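Local structure of ATP-dependent kinase YFH7 (Saccharomyces cerevisiae, 2GA8) at residues S32-I40 / I295-V306; M161-L171 / R184-F195. The protein is an ATP-dependent kinase of the P-loop type that could be involved in assembly of the endoplasmic reticulum membrane. All blocks are in the same frame, centred on the assembly; numbering follows the deposited sequence.

Contact 1: residues S32-I40 / I295-V306; sequences SPGSGKSTI and IDIDYEATEERV. With SO4 (sulfate ion), chain G.
Ile40 and Ile295 meet tip to tip, CD1 to CD1 at 3.5 Å, and the same Ile295 methyl lies against the backbone of Lys37. Ile297 applies its other branch: CG2 touches Ser35 CB at 3.7 Å and also borders Ser32 OG. Further along, helix 299-312 presents methyls to the type II turn from Ser32 to Ser35. Both Thr302 CG2 and Val306 CG2 stand 3.4 Å from Pro33 O, while Arg305 CD approaches Gly34 O; Gly34 CA lies 4.1 Å from Val306 CG2. Polar links between the segments run through water: one water accepts from Ser32 N and donates to Ile295 O, another donates to Gly34 O and Thr302 OG1. The turn so backed is the first part of the Walker A P-loop, which continues through Lys37 and Ser38, an ATP site by similarity, here occupied by sulfate. Its O4 takes a bond from Lys37 NZ (2.9 Å), a lysine bent at its last torsion (chi4 -66°), and Ser38 N reaches O2 at 153°. Arg309 adds a further bond to the anion. Strand 290-296 pairs with strand 25-30 through Ile295 and Val30 and with strand 347-351 through Asp296 and Ile350, while Phe326 of helix 319-328 packs on Val306.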
loop_
_atom_site.group_PDB
_atom_site.type_symbol
_atom_site.label_atom_id
_atom_site.label_comp_id
_atom_site.label_asym_id
_atom_site.label_seq_id
_atom_site.Cartn_x
_atom_site.Cartn_y
_atom_site.Cartn_z
ATOM N N SER A 32 0.341 14.584 0.858
ATOM C CA SER A 32 1.758 14.895 1.003
ATOM C C SER A 32 2.175 14.655 2.459
ATOM O O SER A 32 1.336 14.353 3.306
ATOM C CB SER A 32 2.026 16.349 0.584
ATOM O OG SER A 32 1.153 17.249 1.241
ATOM N N PRO A 33 3.478 14.761 2.760
ATOM C CA PRO A 33 3.938 14.541 4.135
ATOM C C PRO A 33 3.178 15.390 5.154
ATOM O O PRO A 33 2.970 16.584 4.944
ATOM C CB PRO A 33 5.418 14.910 4.062
ATOM C CG PRO A 33 5.787 14.496 2.669
ATOM C CD PRO A 33 4.619 15.013 1.859
ATOM N N GLY A 34 2.751 14.755 6.243
ATOM C CA GLY A 34 2.030 15.455 7.291
ATOM C C GLY A 34 0.579 15.771 6.986
ATOM O O GLY A 34 -0.050 16.532 7.712
ATOM N N SER A 35 0.038 15.184 5.923
ATOM C CA SER A 35 -1.345 15.431 5.534
ATOM C C SER A 35 -2.328 14.654 6.396
ATOM O O SER A 35 -3.523 14.945 6.399
ATOM C CB SER A 35 -1.556 15.043 4.068
ATOM O OG SER A 35 -1.257 13.671 3.887
ATOM N N GLY A 36 -1.819 13.658 7.114
ATOM C CA GLY A 36 -2.670 12.850 7.968
ATOM C C GLY A 36 -3.189 11.597 7.284
ATOM O O GLY A 36 -4.082 10.930 7.801
ATOM N N LYS A 37 -2.625 11.259 6.130
ATOM C CA LYS A 37 -3.082 10.079 5.407
ATOM C C LYS A 37 -2.923 8.796 6.217
ATOM O O LYS A 37 -3.782 7.917 6.169
ATOM C CB LYS A 37 -2.357 9.952 4.064
ATOM C CG LYS A 37 -0.845 9.879 4.144
ATOM C CD LYS A 37 -0.252 9.798 2.749
ATOM C CE LYS A 37 1.268 9.810 2.782
ATOM N NZ LYS A 37 1.812 11.112 3.276
ATOM N N SER A 38 -1.833 8.690 6.966
ATOM C CA SER A 38 -1.596 7.508 7.782
ATOM C C SER A 38 -2.709 7.312 8.808
ATOM O O SER A 38 -3.303 6.234 8.900
ATOM C CB SER A 38 -0.242 7.621 8.496
ATOM O OG SER A 38 -0.040 6.531 9.382
ATOM N N THR A 39 -3.003 8.365 9.566
ATOM C CA THR A 39 -4.030 8.306 10.597
ATOM C C THR A 39 -5.433 8.112 10.035
ATOM O O THR A 39 -6.228 7.358 10.596
ATOM C CB THR A 39 -4.005 9.578 11.482
ATOM O OG1 THR A 39 -4.322 10.730 10.693
ATOM C CG2 THR A 39 -2.625 9.764 12.088
ATOM N N ILE A 40 -5.739 8.789 8.932
ATOM C CA ILE A 40 -7.049 8.656 8.314
ATOM C C ILE A 40 -7.254 7.205 7.884
ATOM O O ILE A 40 -8.315 6.625 8.113
ATOM C CB ILE A 40 -7.184 9.590 7.083
ATOM C CG1 ILE A 40 -7.213 11.056 7.544
ATOM C CG2 ILE A 40 -8.445 9.255 6.301
ATOM C CD1 ILE A 40 -7.079 12.062 6.416
ATOM N N ILE A 295 -5.946 14.142 -0.290
ATOM C CA ILE A 295 -6.053 15.145 0.758
ATOM C C ILE A 295 -5.516 16.501 0.321
ATOM O O ILE A 295 -4.415 16.597 -0.209
ATOM C CB ILE A 295 -5.278 14.706 2.026
ATOM C CG1 ILE A 295 -5.801 13.353 2.516
ATOM C CG2 ILE A 295 -5.419 15.766 3.124
ATOM C CD1 ILE A 295 -4.984 12.767 3.666
ATOM N N ASP A 296 -6.316 17.541 0.526
ATOM C CA ASP A 296 -5.906 18.906 0.207
ATOM C C ASP A 296 -5.527 19.464 1.568
ATOM O O ASP A 296 -6.366 19.547 2.462
ATOM C CB ASP A 296 -7.067 19.704 -0.391
ATOM C CG ASP A 296 -7.288 19.401 -1.865
ATOM O OD1 ASP A 296 -6.550 18.563 -2.429
ATOM O OD2 ASP A 296 -8.200 20.011 -2.462
ATOM N N ILE A 297 -4.264 19.839 1.726
ATOM C CA ILE A 297 -3.766 20.324 3.005
ATOM C C ILE A 297 -3.955 21.796 3.338
ATOM O O ILE A 297 -4.174 22.637 2.466
ATOM C CB ILE A 297 -2.250 20.036 3.153
ATOM C CG1 ILE A 297 -1.461 20.897 2.162
ATOM C CG2 ILE A 297 -1.968 18.564 2.908
ATOM C CD1 ILE A 297 0.048 20.815 2.330
ATOM N N ASP A 298 -3.879 22.070 4.637
ATOM C CA ASP A 298 -3.941 23.416 5.184
ATOM C C ASP A 298 -2.441 23.673 5.247
ATOM O O ASP A 298 -1.740 23.075 6.066
ATOM C CB ASP A 298 -4.540 23.386 6.593
ATOM C CG ASP A 298 -4.456 24.727 7.296
ATOM O OD1 ASP A 298 -3.344 25.297 7.374
ATOM O OD2 ASP A 298 -5.501 25.207 7.783
ATOM N N TYR A 299 -1.944 24.530 4.363
ATOM C CA TYR A 299 -0.517 24.806 4.296
ATOM C C TYR A 299 0.162 25.098 5.633
ATOM O O TYR A 299 1.089 24.394 6.031
ATOM C CB TYR A 299 -0.243 25.968 3.343
ATOM C CG TYR A 299 1.198 26.042 2.894
ATOM C CD1 TYR A 299 1.651 25.271 1.825
ATOM C CD2 TYR A 299 2.116 26.871 3.543
ATOM C CE1 TYR A 299 2.974 25.324 1.407
ATOM C CE2 TYR A 299 3.450 26.927 3.133
ATOM C CZ TYR A 299 3.866 26.153 2.060
ATOM O OH TYR A 299 5.169 26.222 1.619
ATOM N N GLU A 300 -0.292 26.143 6.315
ATOM C CA GLU A 300 0.303 26.529 7.590
ATOM C C GLU A 300 0.370 25.420 8.633
ATOM O O GLU A 300 1.425 25.185 9.225
ATOM C CB GLU A 300 -0.439 27.736 8.169
ATOM C CG GLU A 300 0.055 29.070 7.633
ATOM C CD GLU A 300 1.454 29.408 8.121
ATOM O OE1 GLU A 300 1.987 30.471 7.731
ATOM O OE2 GLU A 300 2.022 28.613 8.899
ATOM N N ALA A 301 -0.753 24.747 8.864
ATOM C CA ALA A 301 -0.802 23.674 9.850
ATOM C C ALA A 301 0.095 22.507 9.454
ATOM O O ALA A 301 0.726 21.877 10.301
ATOM C CB ALA A 301 -2.233 23.192 10.026
ATOM N N THR A 302 0.147 22.212 8.161
ATOM C CA THR A 302 0.969 21.113 7.696
ATOM C C THR A 302 2.441 21.495 7.768
ATOM O O THR A 302 3.289 20.677 8.121
ATOM C CB THR A 302 0.603 20.724 6.257
ATOM O OG1 THR A 302 -0.790 20.393 6.199
ATOM C CG2 THR A 302 1.420 19.517 5.812
ATOM N N GLU A 303 2.742 22.748 7.439
ATOM C CA GLU A 303 4.115 23.228 7.487
ATOM C C GLU A 303 4.642 23.071 8.909
ATOM O O GLU A 303 5.763 22.607 9.124
ATOM C CB GLU A 303 4.171 24.699 7.092
ATOM C CG GLU A 303 5.562 25.289 7.118
ATOM C CD GLU A 303 5.546 26.779 6.873
ATOM O OE1 GLU A 303 5.087 27.520 7.765
ATOM O OE2 GLU A 303 5.981 27.205 5.786
ATOM N N GLU A 304 3.822 23.460 9.880
ATOM C CA GLU A 304 4.212 23.367 11.278
ATOM C C GLU A 304 4.375 21.916 11.696
ATOM O O GLU A 304 5.323 21.568 12.399
ATOM C CB GLU A 304 3.168 24.032 12.178
ATOM C CG GLU A 304 3.535 23.968 13.657
ATOM C CD GLU A 304 2.401 24.396 14.560
ATOM O OE1 GLU A 304 1.361 23.704 14.578
ATOM O OE2 GLU A 304 2.549 25.423 15.254
ATOM N N ARG A 305 3.444 21.073 11.258
ATOM C CA ARG A 305 3.478 19.656 11.590
ATOM C C ARG A 305 4.758 18.989 11.095
ATOM O O ARG A 305 5.417 18.265 11.843
ATOM C CB ARG A 305 2.246 18.954 11.002
ATOM C CG ARG A 305 2.098 17.493 11.398
ATOM C CD ARG A 305 0.750 16.914 10.973
ATOM N NE ARG A 305 -0.376 17.550 11.657
ATOM C CZ ARG A 305 -0.980 18.663 11.250
ATOM N NH1 ARG A 305 -0.578 19.280 10.146
ATOM N NH2 ARG A 305 -1.986 19.168 11.954
ATOM N N VAL A 306 5.112 19.233 9.836
ATOM C CA VAL A 306 6.313 18.648 9.259
ATOM C C VAL A 306 7.572 19.256 9.872
ATOM O O VAL A 306 8.551 18.553 10.126
ATOM C CB VAL A 306 6.339 18.835 7.721
ATOM C CG1 VAL A 306 7.663 18.350 7.148
ATOM C CG2 VAL A 306 5.191 18.054 7.095
HETATM S S SO4 G . 1.189 11.668 6.966
HETATM O O1 SO4 G . 2.652 11.852 6.850
HETATM O O2 SO4 G . 0.892 10.242 7.197
HETATM O O3 SO4 G . 0.680 12.491 8.077
HETATM O O4 SO4 G . 0.547 12.114 5.712
HETATM O O HOH W 1 -1.813 16.275 0.042
HETATM O O HOH W 2 -1.789 18.583 7.901
#

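Contact 2: residues M161-L171 / R184-F195; sequences MDGFHLSRRCL and RGSPSTFDSNNF
His165 and Phe190 form a single beta bridge, their CA atoms 4.2 Å apart, flanked by the nearly straight bond Asp191 N to Phe164 O (2.7 Å) and by Leu166 N to Thr189 O (2.9 Å). The bridge ties the loop after strand 156-160 of the P-loop kinase's parallel sheet to the start of helix 192-206, where Asp191 is the N-cap and its OD1 accepts from Asn194 N. Two T-shaped aromatic pairs extend along the join. The imidazole of His165 directs its ND1 edge at one face of Phe190, planes at 88°, and Thr189 O sits above the imidazole centre. Over the opposite Phe190 face lies Met161 CE, 3.8 Å from the ring centroid and only 12° off the normal, a CH-pi contact; Met161 SD stands farther above the rings of Phe190 and Phe195 in Met-aromatic contacts. This methionine spans both rings because its chain is extended to SD and then bends at chi3 (90°). In the second pair the edge of Phe195 meets the face of Phe164, with Phe195 CD1 3.4 Å from Phe164 CD2. Trp277 of helix 275-285 touches both Met161 and Phe190. On the far side of His165, Arg184, extended from CG to NE, brings its guanidinium to Leu166 O. Asp248 forms salt bridges with Arg184 and Arg168, and Lys247 O accepts from Arg184 NH1. Arg168 CG covers one face of the Arg184 guanidinium, 3.4 Å from Arg184 NH1, while Arg184 NH2 donates to Leu166 O at 3.0 Å, with both the carbonyl and guanidinium planes containing the bond.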
loop_
_atom_site.group_PDB
_atom_site.type_symbol
_atom_site.label_atom_id
_atom_site.label_comp_id
_atom_site.label_asym_id
_atom_site.label_seq_id
_atom_site.Cartn_x
_atom_site.Cartn_y
_atom_site.Cartn_z
ATOM N N MET A 161 2.514 2.679 1.857
ATOM C CA MET A 161 3.511 2.643 0.794
ATOM C C MET A 161 4.920 2.623 1.404
ATOM O O MET A 161 5.886 2.216 0.762
ATOM C CB MET A 161 3.329 3.878 -0.089
ATOM C CG MET A 161 3.992 3.817 -1.438
ATOM S SD MET A 161 3.685 5.359 -2.327
ATOM C CE MET A 161 5.049 6.279 -1.818
ATOM N N ASP A 162 5.015 3.051 2.660
ATOM C CA ASP A 162 6.280 3.127 3.395
ATOM C C ASP A 162 7.140 1.867 3.394
ATOM O O ASP A 162 8.369 1.951 3.386
ATOM C CB ASP A 162 6.004 3.524 4.845
ATOM C CG ASP A 162 5.321 4.864 4.956
ATOM O OD1 ASP A 162 6.007 5.902 4.826
ATOM O OD2 ASP A 162 4.091 4.878 5.157
ATOM N N GLY A 163 6.496 0.704 3.422
ATOM C CA GLY A 163 7.234 -0.541 3.433
ATOM C C GLY A 163 7.992 -0.795 2.146
ATOM O O GLY A 163 8.836 -1.687 2.080
ATOM N N PHE A 164 7.700 -0.010 1.118
ATOM C CA PHE A 164 8.369 -0.183 -0.162
ATOM C C PHE A 164 9.499 0.811 -0.364
ATOM O O PHE A 164 10.062 0.927 -1.453
ATOM C CB PHE A 164 7.336 -0.104 -1.283
ATOM C CG PHE A 164 6.467 -1.321 -1.357
ATOM C CD1 PHE A 164 6.813 -2.381 -2.190
ATOM C CD2 PHE A 164 5.351 -1.452 -0.532
ATOM C CE1 PHE A 164 6.065 -3.558 -2.201
ATOM C CE2 PHE A 164 4.597 -2.625 -0.534
ATOM C CZ PHE A 164 4.956 -3.679 -1.370
ATOM N N HIS A 165 9.834 1.523 0.702
ATOM C CA HIS A 165 10.929 2.475 0.646
ATOM C C HIS A 165 12.185 1.631 0.421
ATOM O O HIS A 165 12.356 0.587 1.053
ATOM C CB HIS A 165 11.036 3.222 1.979
ATOM C CG HIS A 165 11.738 4.536 1.881
ATOM N ND1 HIS A 165 11.163 5.646 1.300
ATOM C CD2 HIS A 165 12.974 4.917 2.278
ATOM C CE1 HIS A 165 12.016 6.655 1.343
ATOM N NE2 HIS A 165 13.123 6.238 1.932
ATOM N N LEU A 166 13.054 2.057 -0.486
ATOM C CA LEU A 166 14.274 1.300 -0.728
ATOM C C LEU A 166 15.123 1.359 0.538
ATOM O O LEU A 166 15.123 2.371 1.244
ATOM C CB LEU A 166 15.038 1.889 -1.915
ATOM C CG LEU A 166 14.313 1.738 -3.255
ATOM C CD1 LEU A 166 15.056 2.500 -4.344
ATOM C CD2 LEU A 166 14.197 0.260 -3.594
ATOM N N SER A 167 15.831 0.274 0.835
ATOM C CA SER A 167 16.664 0.227 2.029
ATOM C C SER A 167 17.827 1.197 1.912
ATOM O O SER A 167 18.216 1.596 0.813
ATOM C CB SER A 167 17.211 -1.184 2.256
ATOM O OG SER A 167 18.148 -1.531 1.254
ATOM N N ARG A 168 18.388 1.567 3.055
ATOM C CA ARG A 168 19.511 2.486 3.071
ATOM C C ARG A 168 20.701 1.891 2.326
ATOM O O ARG A 168 21.421 2.607 1.628
ATOM C CB ARG A 168 19.887 2.821 4.513
ATOM C CG ARG A 168 18.813 3.613 5.253
ATOM C CD ARG A 168 19.205 3.872 6.701
ATOM N NE ARG A 168 19.502 2.633 7.410
ATOM C CZ ARG A 168 20.664 2.373 8.004
ATOM N NH1 ARG A 168 20.850 1.216 8.626
ATOM N NH2 ARG A 168 21.640 3.272 7.979
ATOM N N ARG A 169 20.908 0.583 2.464
ATOM C CA ARG A 169 22.020 -0.070 1.778
ATOM C C ARG A 169 21.752 -0.089 0.280
ATOM O O ARG A 169 22.677 -0.091 -0.529
ATOM C CB ARG A 169 22.219 -1.500 2.288
ATOM C CG ARG A 169 23.346 -2.239 1.574
ATOM C CD ARG A 169 23.667 -3.598 2.198
ATOM N NE ARG A 169 24.324 -3.483 3.499
ATOM C CZ ARG A 169 23.692 -3.266 4.650
ATOM N NH1 ARG A 169 22.371 -3.139 4.678
ATOM N NH2 ARG A 169 24.385 -3.173 5.778
ATOM N N CYS A 170 20.476 -0.107 -0.086
ATOM C CA CYS A 170 20.096 -0.103 -1.488
ATOM C C CYS A 170 20.435 1.276 -2.063
ATOM O O CYS A 170 20.972 1.394 -3.165
ATOM C CB CYS A 170 18.595 -0.382 -1.612
ATOM S SG CYS A 170 18.033 -0.770 -3.275
ATOM N N LEU A 171 20.129 2.320 -1.304
ATOM C CA LEU A 171 20.401 3.679 -1.750
ATOM C C LEU A 171 21.902 3.923 -1.903
ATOM O O LEU A 171 22.316 4.804 -2.658
ATOM C CB LEU A 171 19.795 4.688 -0.770
ATOM C CG LEU A 171 18.269 4.649 -0.608
ATOM C CD1 LEU A 171 17.843 5.707 0.390
ATOM C CD2 LEU A 171 17.586 4.882 -1.955
ATOM N N ARG A 184 15.810 11.155 0.101
ATOM C CA ARG A 184 15.071 9.945 0.433
ATOM C C ARG A 184 13.626 10.366 0.671
ATOM O O ARG A 184 13.353 11.248 1.481
ATOM C CB ARG A 184 15.645 9.282 1.689
ATOM C CG ARG A 184 15.412 7.779 1.724
ATOM C CD ARG A 184 15.821 7.132 3.048
ATOM N NE ARG A 184 15.608 5.684 3.007
ATOM C CZ ARG A 184 15.627 4.884 4.069
ATOM N NH1 ARG A 184 15.853 5.382 5.278
ATOM N NH2 ARG A 184 15.407 3.581 3.924
ATOM N N GLY A 185 12.708 9.737 -0.053
ATOM C CA GLY A 185 11.306 10.077 0.076
ATOM C C GLY A 185 10.780 10.514 -1.277
ATOM O O GLY A 185 9.583 10.723 -1.451
ATOM N N SER A 186 11.685 10.672 -2.238
ATOM C CA SER A 186 11.288 11.062 -3.586
ATOM C C SER A 186 10.723 9.808 -4.237
ATOM O O SER A 186 10.953 8.697 -3.756
ATOM C CB SER A 186 12.493 11.551 -4.391
ATOM O OG SER A 186 13.371 10.481 -4.687
ATOM N N PRO A 187 9.976 9.968 -5.337
ATOM C CA PRO A 187 9.387 8.826 -6.038
ATOM C C PRO A 187 10.419 7.767 -6.422
ATOM O O PRO A 187 10.116 6.578 -6.445
ATOM C CB PRO A 187 8.749 9.469 -7.266
ATOM C CG PRO A 187 8.364 10.825 -6.770
ATOM C CD PRO A 187 9.568 11.238 -5.967
ATOM N N SER A 188 11.637 8.205 -6.719
ATOM C CA SER A 188 12.695 7.291 -7.125
ATOM C C SER A 188 13.374 6.532 -5.991
ATOM O O SER A 188 14.260 5.713 -6.247
ATOM C CB SER A 188 13.757 8.043 -7.938
ATOM O OG SER A 188 14.415 9.010 -7.140
ATOM N N THR A 189 12.968 6.786 -4.749
ATOM C CA THR A 189 13.577 6.091 -3.613
ATOM C C THR A 189 12.677 5.002 -3.029
ATOM O O THR A 189 12.858 4.583 -1.888
ATOM C CB THR A 189 13.992 7.075 -2.477
ATOM O OG1 THR A 189 12.852 7.802 -2.013
ATOM C CG2 THR A 189 15.050 8.044 -2.977
ATOM N N PHE A 190 11.720 4.541 -3.829
ATOM C CA PHE A 190 10.789 3.478 -3.432
ATOM C C PHE A 190 10.847 2.405 -4.510
ATOM O O PHE A 190 11.094 2.712 -5.682
ATOM C CB PHE A 190 9.348 3.988 -3.388
ATOM C CG PHE A 190 9.045 4.890 -2.236
ATOM C CD1 PHE A 190 8.503 4.379 -1.060
ATOM C CD2 PHE A 190 9.263 6.262 -2.337
ATOM C CE1 PHE A 190 8.176 5.221 -0.004
ATOM C CE2 PHE A 190 8.941 7.113 -1.287
ATOM C CZ PHE A 190 8.394 6.596 -0.117
ATOM N N ASP A 191 10.623 1.152 -4.125
ATOM C CA ASP A 191 10.609 0.076 -5.110
ATOM C C ASP A 191 9.227 0.142 -5.773
ATOM O O ASP A 191 8.316 -0.617 -5.425
ATOM C CB ASP A 191 10.797 -1.289 -4.434
ATOM C CG ASP A 191 11.008 -2.408 -5.437
ATOM O OD1 ASP A 191 10.664 -2.222 -6.623
ATOM O OD2 ASP A 191 11.507 -3.477 -5.043
ATOM N N SER A 192 9.069 1.065 -6.718
ATOM C CA SER A 192 7.799 1.230 -7.417
ATOM C C SER A 192 7.435 -0.023 -8.204
ATOM O O SER A 192 6.251 -0.309 -8.406
ATOM C CB SER A 192 7.862 2.430 -8.371
ATOM O OG SER A 192 8.850 2.234 -9.362
ATOM N N ASN A 193 8.459 -0.757 -8.646
ATOM C CA ASN A 193 8.284 -1.994 -9.408
ATOM C C ASN A 193 7.467 -3.003 -8.599
ATOM O O ASN A 193 6.473 -3.557 -9.077
ATOM C CB ASN A 193 9.643 -2.658 -9.708
ATOM C CG ASN A 193 10.671 -1.702 -10.310
ATOM O OD1 ASN A 193 10.698 -0.518 -10.000
ATOM N ND2 ASN A 193 11.551 -2.239 -11.153
ATOM N N ASN A 194 7.912 -3.254 -7.372
ATOM C CA ASN A 194 7.231 -4.223 -6.527
ATOM C C ASN A 194 5.907 -3.713 -5.971
ATOM O O ASN A 194 5.012 -4.507 -5.688
ATOM C CB ASN A 194 8.147 -4.697 -5.388
ATOM C CG ASN A 194 8.093 -6.203 -5.190
ATOM O OD1 ASN A 194 8.311 -6.712 -4.088
ATOM N ND2 ASN A 194 7.809 -6.925 -6.263
ATOM N N PHE A 195 5.765 -2.400 -5.805
ATOM C CA PHE A 195 4.496 -1.888 -5.312
ATOM C C PHE A 195 3.460 -2.107 -6.413
ATOM O O PHE A 195 2.326 -2.510 -6.157
ATOM C CB PHE A 195 4.574 -0.403 -4.975
ATOM C CG PHE A 195 3.359 0.094 -4.253
ATOM C CD1 PHE A 195 3.244 -0.067 -2.877
ATOM C CD2 PHE A 195 2.284 0.625 -4.956
ATOM C CE1 PHE A 195 2.073 0.290 -2.210
ATOM C CE2 PHE A 195 1.107 0.982 -4.297
ATOM C CZ PHE A 195 1.003 0.813 -2.926
#

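In the fold
Contacts 1 and 2 lie beyond the ends of different strands of one parallel sheet, whose strand order is 156-160, 262-267, 25-30, 290-296, 347-351. Contact 1 joins the P-loop after the central strand 25-30 to the end of its neighbour 290-296, whereas contact 2 follows the edge strand 156-160. Their centres are 21 Å apart and their nearest atoms about 6 Å, without touching. The closest tie to the nucleotide site is Asp162 of contact 2, whose side chain is about 6 Å from that of Ser38, an ATP-binding residue by similarity. In sequence, both segments of contact 2 fall within the 254 residues separating those of contact 1. Contact 2 thus probably borders the site that contact 1 backs.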